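PDB 4E9X: multicopper oxidase from Uncultured bacterium, which probably oxidises phenolic or similar substrates at one copper site and passes the electrons to a copper cluster that reduces dioxygen to water. Local coordinates for residues 28-40 with 301-315. Sequence-based numbering, arbitrary orientation.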
loop_
_atom_site.group_PDB
_atom_site.type_symbol
_atom_site.label_atom_id
_atom_site.label_comp_id
_atom_site.label_asym_id
_atom_site.label_seq_id
_atom_site.Cartn_x
_atom_site.Cartn_y
_atom_site.Cartn_z
ATOM N N PHE A 28 -17.365 -20.973 7.005
ATOM C CA PHE A 28 -17.282 -22.209 6.247
ATOM C C PHE A 28 -16.962 -23.333 7.239
ATOM O O PHE A 28 -16.032 -23.230 8.034
ATOM C CB PHE A 28 -16.210 -22.083 5.164
ATOM C CG PHE A 28 -16.597 -21.110 4.036
ATOM C CD1 PHE A 28 -17.704 -21.384 3.241
ATOM C CD2 PHE A 28 -15.867 -19.965 3.819
ATOM C CE1 PHE A 28 -18.114 -20.517 2.216
ATOM C CE2 PHE A 28 -16.227 -19.136 2.785
ATOM C CZ PHE A 28 -17.340 -19.400 1.954
ATOM N N ASN A 29 -17.782 -24.382 7.217
ATOM C CA ASN A 29 -17.736 -25.484 8.170
ATOM C C ASN A 29 -17.724 -24.924 9.582
ATOM O O ASN A 29 -17.150 -25.555 10.503
ATOM C CB ASN A 29 -16.547 -26.406 7.914
ATOM C CG ASN A 29 -16.722 -27.266 6.682
ATOM O OD1 ASN A 29 -17.702 -27.127 5.948
ATOM N ND2 ASN A 29 -15.783 -28.174 6.450
ATOM N N GLY A 30 -18.355 -23.792 9.832
ATOM C CA GLY A 30 -18.474 -23.280 11.176
ATOM C C GLY A 30 -17.169 -22.801 11.785
ATOM O O GLY A 30 -17.030 -22.747 12.995
ATOM N N GLN A 31 -16.195 -22.383 10.936
ATOM C CA GLN A 31 -14.924 -21.927 11.510
ATOM C C GLN A 31 -14.415 -20.734 10.676
ATOM O O GLN A 31 -14.774 -20.605 9.494
ATOM C CB GLN A 31 -13.880 -23.043 11.507
ATOM C CG GLN A 31 -13.657 -23.715 10.125
ATOM C CD GLN A 31 -12.465 -24.660 10.210
ATOM O OE1 GLN A 31 -12.601 -25.792 10.702
ATOM N NE2 GLN A 31 -11.317 -24.209 9.735
ATOM N N VAL A 32 -13.551 -19.918 11.305
ATOM C CA VAL A 32 -12.876 -18.811 10.645
ATOM C C VAL A 32 -11.410 -18.847 11.104
ATOM O O VAL A 32 -11.233 -18.797 12.337
ATOM C CB VAL A 32 -13.446 -17.441 10.927
ATOM C CG1 VAL A 32 -12.687 -16.403 10.101
ATOM C CG2 VAL A 32 -14.967 -17.411 10.573
ATOM N N PRO A 33 -10.383 -18.949 10.264
ATOM C CA PRO A 33 -10.443 -19.175 8.821
ATOM C C PRO A 33 -11.221 -20.463 8.467
ATOM O O PRO A 33 -11.386 -21.372 9.307
ATOM C CB PRO A 33 -8.980 -19.447 8.493
ATOM C CG PRO A 33 -8.156 -18.756 9.559
ATOM C CD PRO A 33 -9.002 -18.865 10.799
ATOM N N GLY A 34 -11.751 -20.480 7.264
ATOM C CA GLY A 34 -12.402 -21.668 6.743
ATOM C C GLY A 34 -11.386 -22.813 6.656
ATOM O O GLY A 34 -10.162 -22.659 6.828
ATOM N N PRO A 35 -11.894 -24.019 6.356
ATOM C CA PRO A 35 -11.034 -25.212 6.208
ATOM C C PRO A 35 -9.933 -25.011 5.179
ATOM O O PRO A 35 -10.071 -24.338 4.150
ATOM C CB PRO A 35 -12.007 -26.300 5.753
ATOM C CG PRO A 35 -13.315 -25.812 6.297
ATOM C CD PRO A 35 -13.334 -24.310 6.100
ATOM N N LEU A 36 -8.782 -25.611 5.498
ATOM C CA LEU A 36 -7.712 -25.659 4.533
ATOM C C LEU A 36 -8.055 -26.664 3.433
ATOM O O LEU A 36 -8.388 -27.831 3.714
ATOM C CB LEU A 36 -6.419 -26.156 5.225
ATOM C CG LEU A 36 -5.259 -26.578 4.299
ATOM C CD1 LEU A 36 -4.681 -25.399 3.506
ATOM C CD2 LEU A 36 -4.142 -27.198 5.171
ATOM N N ILE A 37 -7.910 -26.283 2.169
ATOM C CA ILE A 37 -8.016 -27.202 1.033
ATOM C C ILE A 37 -6.620 -27.283 0.441
ATOM O O ILE A 37 -6.039 -26.261 0.078
ATOM C CB ILE A 37 -9.089 -26.735 0.019
ATOM C CG1 ILE A 37 -10.454 -26.618 0.649
ATOM C CG2 ILE A 37 -9.044 -27.663 -1.194
ATOM C CD1 ILE A 37 -11.514 -25.967 -0.267
ATOM N N HIS A 38 -6.071 -28.466 0.375
ATOM C CA HIS A 38 -4.683 -28.678 -0.046
ATOM C C HIS A 38 -4.711 -29.754 -1.117
ATOM O O HIS A 38 -5.077 -30.902 -0.846
ATOM C CB HIS A 38 -3.832 -29.067 1.176
ATOM C CG HIS A 38 -2.375 -29.045 0.911
ATOM N ND1 HIS A 38 -1.436 -29.507 1.829
ATOM C CD2 HIS A 38 -1.623 -28.570 -0.132
ATOM C CE1 HIS A 38 -0.214 -29.312 1.331
ATOM N NE2 HIS A 38 -0.277 -28.775 0.166
ATOM N N VAL A 39 -4.352 -29.391 -2.335
ATOM C CA VAL A 39 -4.404 -30.304 -3.478
ATOM C C VAL A 39 -3.130 -30.176 -4.283
ATOM O O VAL A 39 -2.277 -29.323 -3.963
ATOM C CB VAL A 39 -5.650 -30.031 -4.332
ATOM C CG1 VAL A 39 -6.941 -30.149 -3.510
ATOM C CG2 VAL A 39 -5.658 -28.677 -5.049
ATOM N N GLN A 40 -3.001 -31.028 -5.303
ATOM C CA GLN A 40 -1.847 -30.990 -6.205
ATOM C C GLN A 40 -2.200 -30.357 -7.538
ATOM O O GLN A 40 -3.346 -30.507 -8.023
ATOM C CB GLN A 40 -1.389 -32.441 -6.458
ATOM C CG GLN A 40 -0.039 -32.578 -7.110
ATOM C CD GLN A 40 0.446 -34.024 -6.990
ATOM O OE1 GLN A 40 -0.295 -35.003 -6.874
ATOM N NE2 GLN A 40 1.765 -34.170 -7.014
ATOM N N LEU A 301 -1.031 -28.825 7.187
ATOM C CA LEU A 301 -0.288 -28.765 5.934
ATOM C C LEU A 301 0.615 -29.968 5.749
ATOM O O LEU A 301 1.011 -30.199 4.593
ATOM C CB LEU A 301 0.525 -27.460 5.873
ATOM C CG LEU A 301 -0.357 -26.276 5.511
ATOM C CD1 LEU A 301 0.297 -24.956 5.871
ATOM C CD2 LEU A 301 -0.645 -26.237 3.993
ATOM N N LYS A 302 0.950 -30.736 6.787
ATOM C CA LYS A 302 1.797 -31.921 6.690
ATOM C C LYS A 302 0.994 -33.185 6.498
ATOM O O LYS A 302 1.613 -34.267 6.334
ATOM C CB LYS A 302 2.550 -32.093 8.035
ATOM C CG LYS A 302 3.532 -30.979 8.292
ATOM C CD LYS A 302 4.498 -31.546 9.333
ATOM C CE LYS A 302 4.058 -30.994 10.667
ATOM N NZ LYS A 302 5.208 -30.132 11.134
ATOM N N GLN A 303 -0.353 -33.079 6.559
ATOM C CA GLN A 303 -1.137 -34.325 6.650
ATOM C C GLN A 303 -1.696 -34.820 5.338
ATOM O O GLN A 303 -2.630 -35.626 5.373
ATOM C CB GLN A 303 -2.256 -34.068 7.694
ATOM C CG GLN A 303 -1.671 -33.934 9.114
ATOM C CD GLN A 303 -2.650 -33.446 10.151
ATOM O OE1 GLN A 303 -3.811 -33.240 9.796
ATOM N NE2 GLN A 303 -2.199 -33.261 11.398
ATOM N N GLY A 304 -1.121 -34.415 4.221
ATOM C CA GLY A 304 -1.511 -34.933 2.894
ATOM C C GLY A 304 -2.611 -34.075 2.269
ATOM O O GLY A 304 -3.142 -33.073 2.781
ATOM N N TYR A 305 -2.929 -34.479 1.032
ATOM C CA TYR A 305 -3.940 -33.708 0.334
ATOM C C TYR A 305 -5.322 -33.945 0.898
ATOM O O TYR A 305 -5.589 -35.050 1.385
ATOM C CB TYR A 305 -3.902 -34.052 -1.176
ATOM C CG TYR A 305 -2.512 -33.721 -1.720
ATOM C CD1 TYR A 305 -2.053 -32.405 -1.625
ATOM C CD2 TYR A 305 -1.660 -34.673 -2.295
ATOM C CE1 TYR A 305 -0.789 -32.053 -2.097
ATOM C CE2 TYR A 305 -0.391 -34.326 -2.777
ATOM C CZ TYR A 305 0.019 -33.008 -2.665
ATOM O OH TYR A 305 1.276 -32.597 -3.125
ATOM N N GLY A 306 -6.185 -32.958 0.815
ATOM C CA GLY A 306 -7.547 -33.069 1.303
ATOM C C GLY A 306 -8.058 -31.757 1.859
ATOM O O GLY A 306 -7.480 -30.692 1.579
ATOM N N MET A 307 -9.132 -31.826 2.631
ATOM C CA MET A 307 -9.747 -30.653 3.247
ATOM C C MET A 307 -9.700 -30.853 4.767
ATOM O O MET A 307 -10.073 -31.927 5.307
ATOM C CB MET A 307 -11.151 -30.359 2.738
ATOM C CG MET A 307 -11.839 -29.263 3.592
ATOM S SD MET A 307 -13.567 -29.021 3.011
ATOM C CE MET A 307 -13.271 -27.946 1.664
ATOM N N PHE A 308 -9.204 -29.857 5.502
ATOM C CA PHE A 308 -8.924 -29.982 6.912
ATOM C C PHE A 308 -9.602 -28.888 7.705
ATOM O O PHE A 308 -9.354 -27.694 7.513
ATOM C CB PHE A 308 -7.388 -29.880 7.206
ATOM C CG PHE A 308 -6.609 -30.946 6.486
ATOM C CD1 PHE A 308 -6.241 -32.092 7.184
ATOM C CD2 PHE A 308 -6.266 -30.782 5.152
ATOM C CE1 PHE A 308 -5.536 -33.098 6.549
ATOM C CE2 PHE A 308 -5.597 -31.829 4.531
ATOM C CZ PHE A 308 -5.216 -32.971 5.228
ATOM N N ASP A 309 -10.482 -29.327 8.608
ATOM C CA ASP A 309 -11.053 -28.432 9.620
ATOM C C ASP A 309 -10.045 -28.231 10.751
ATOM O O ASP A 309 -9.049 -28.971 10.864
ATOM C CB ASP A 309 -12.356 -28.945 10.228
ATOM C CG ASP A 309 -13.555 -28.961 9.303
ATOM O OD1 ASP A 309 -13.450 -28.598 8.134
ATOM O OD2 ASP A 309 -14.642 -29.417 9.775
ATOM N N HIS A 310 -10.289 -27.231 11.578
ATOM C CA HIS A 310 -9.440 -27.057 12.733
ATOM C C HIS A 310 -10.304 -26.513 13.872
ATOM O O HIS A 310 -10.922 -25.430 13.769
ATOM C CB HIS A 310 -8.274 -26.102 12.465
ATOM C CG HIS A 310 -7.458 -25.849 13.711
ATOM N ND1 HIS A 310 -7.090 -26.892 14.545
ATOM C CD2 HIS A 310 -6.947 -24.692 14.185
ATOM C CE1 HIS A 310 -6.367 -26.346 15.534
ATOM N NE2 HIS A 310 -6.284 -25.030 15.351
ATOM N N ASP A 311 -10.336 -27.273 14.990
ATOM C CA ASP A 311 -11.234 -26.850 16.052
ATOM C C ASP A 311 -10.772 -25.581 16.733
ATOM O O ASP A 311 -11.597 -24.901 17.324
ATOM C CB ASP A 311 -11.449 -27.968 17.090
ATOM C CG ASP A 311 -10.200 -28.574 17.670
ATOM O OD1 ASP A 311 -9.127 -27.913 17.620
ATOM O OD2 ASP A 311 -10.260 -29.751 18.117
ATOM N N GLY A 312 -9.506 -25.161 16.638
ATOM C CA GLY A 312 -9.106 -23.872 17.235
ATOM C C GLY A 312 -9.745 -22.717 16.515
ATOM O O GLY A 312 -9.728 -21.602 17.035
ATOM N N PHE A 313 -10.290 -22.951 15.315
ATOM C CA PHE A 313 -10.929 -21.870 14.538
ATOM C C PHE A 313 -12.442 -21.959 14.601
ATOM O O PHE A 313 -13.128 -21.104 14.004
ATOM C CB PHE A 313 -10.518 -22.008 13.068
ATOM C CG PHE A 313 -9.018 -21.842 12.824
ATOM C CD1 PHE A 313 -8.220 -21.102 13.658
ATOM C CD2 PHE A 313 -8.475 -22.428 11.692
ATOM C CE1 PHE A 313 -6.880 -20.958 13.323
ATOM C CE2 PHE A 313 -7.123 -22.289 11.366
ATOM C CZ PHE A 313 -6.308 -21.508 12.201
ATOM N N LYS A 314 -13.015 -22.955 15.268
ATOM C CA LYS A 314 -14.470 -23.121 15.283
ATOM C C LYS A 314 -15.213 -22.133 16.180
ATOM O O LYS A 314 -14.713 -21.787 17.263
ATOM C CB LYS A 314 -14.829 -24.537 15.784
ATOM C CG LYS A 314 -14.538 -25.575 14.682
ATOM C CD LYS A 314 -14.738 -26.927 15.369
ATOM C CE LYS A 314 -14.487 -28.123 14.524
ATOM N NZ LYS A 314 -15.660 -28.244 13.644
ATOM N N GLY A 315 -16.390 -21.675 15.701
ATOM C CA GLY A 315 -17.211 -20.792 16.539
ATOM C C GLY A 315 -18.336 -21.612 17.164
ATOM O O GLY A 315 -18.484 -22.829 16.994
HETATM O O HOH W 1 -14.913 -26.675 11.551
HETATM O O HOH W 2 -18.272 -24.360 14.946
HETATM O O HOH W 3 -2.339 -30.821 3.890
#
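L36 and H38 pair with F308 and G306 through four backbone hydrogen bonds, strands 36-40 and 306-308 running antiparallel with axes 4.7 Å apart, while a separate bridge joins Q31 to K314. From its place in that bridge the Q31 side chain reaches back toward the other ladder. Its OE1 accepts the H310 backbone N at 2.9 Å and a water that also binds N29 O and K314 NZ, while its NE2 donates to P33 O. With CG between the backbone N and the carbonyl carbon (chi1 53°), the extended chain carries the amide to the H310 backbone N, with NE2 at the edge of the F313 ring. Replacing Q31 by a leucine would probably leave H310 N and P33 O without these partners and the bridging water with one fewer acceptor. P33, after a cis peptide, sets CD over the centre of the F313 ring, 3.6 Å from its centroid; H310 covers the opposite face. N29 ND2 donates a nearly straight hydrogen bond (2.9 Å, 173°) to the syn lone pair of D309 OD1. Farther along, the H38 ring is sandwiched between L301 CD2 and the edge of Y305, whose ring plane stands at 78° to it; H38 NE2 and Y305 OH both bind D125. Segment 301-315 thus adds an edge strand to a cupredoxin-like sheet, and the buried Q31 amide, satisfied at both polar ends, is fixed in its rotation.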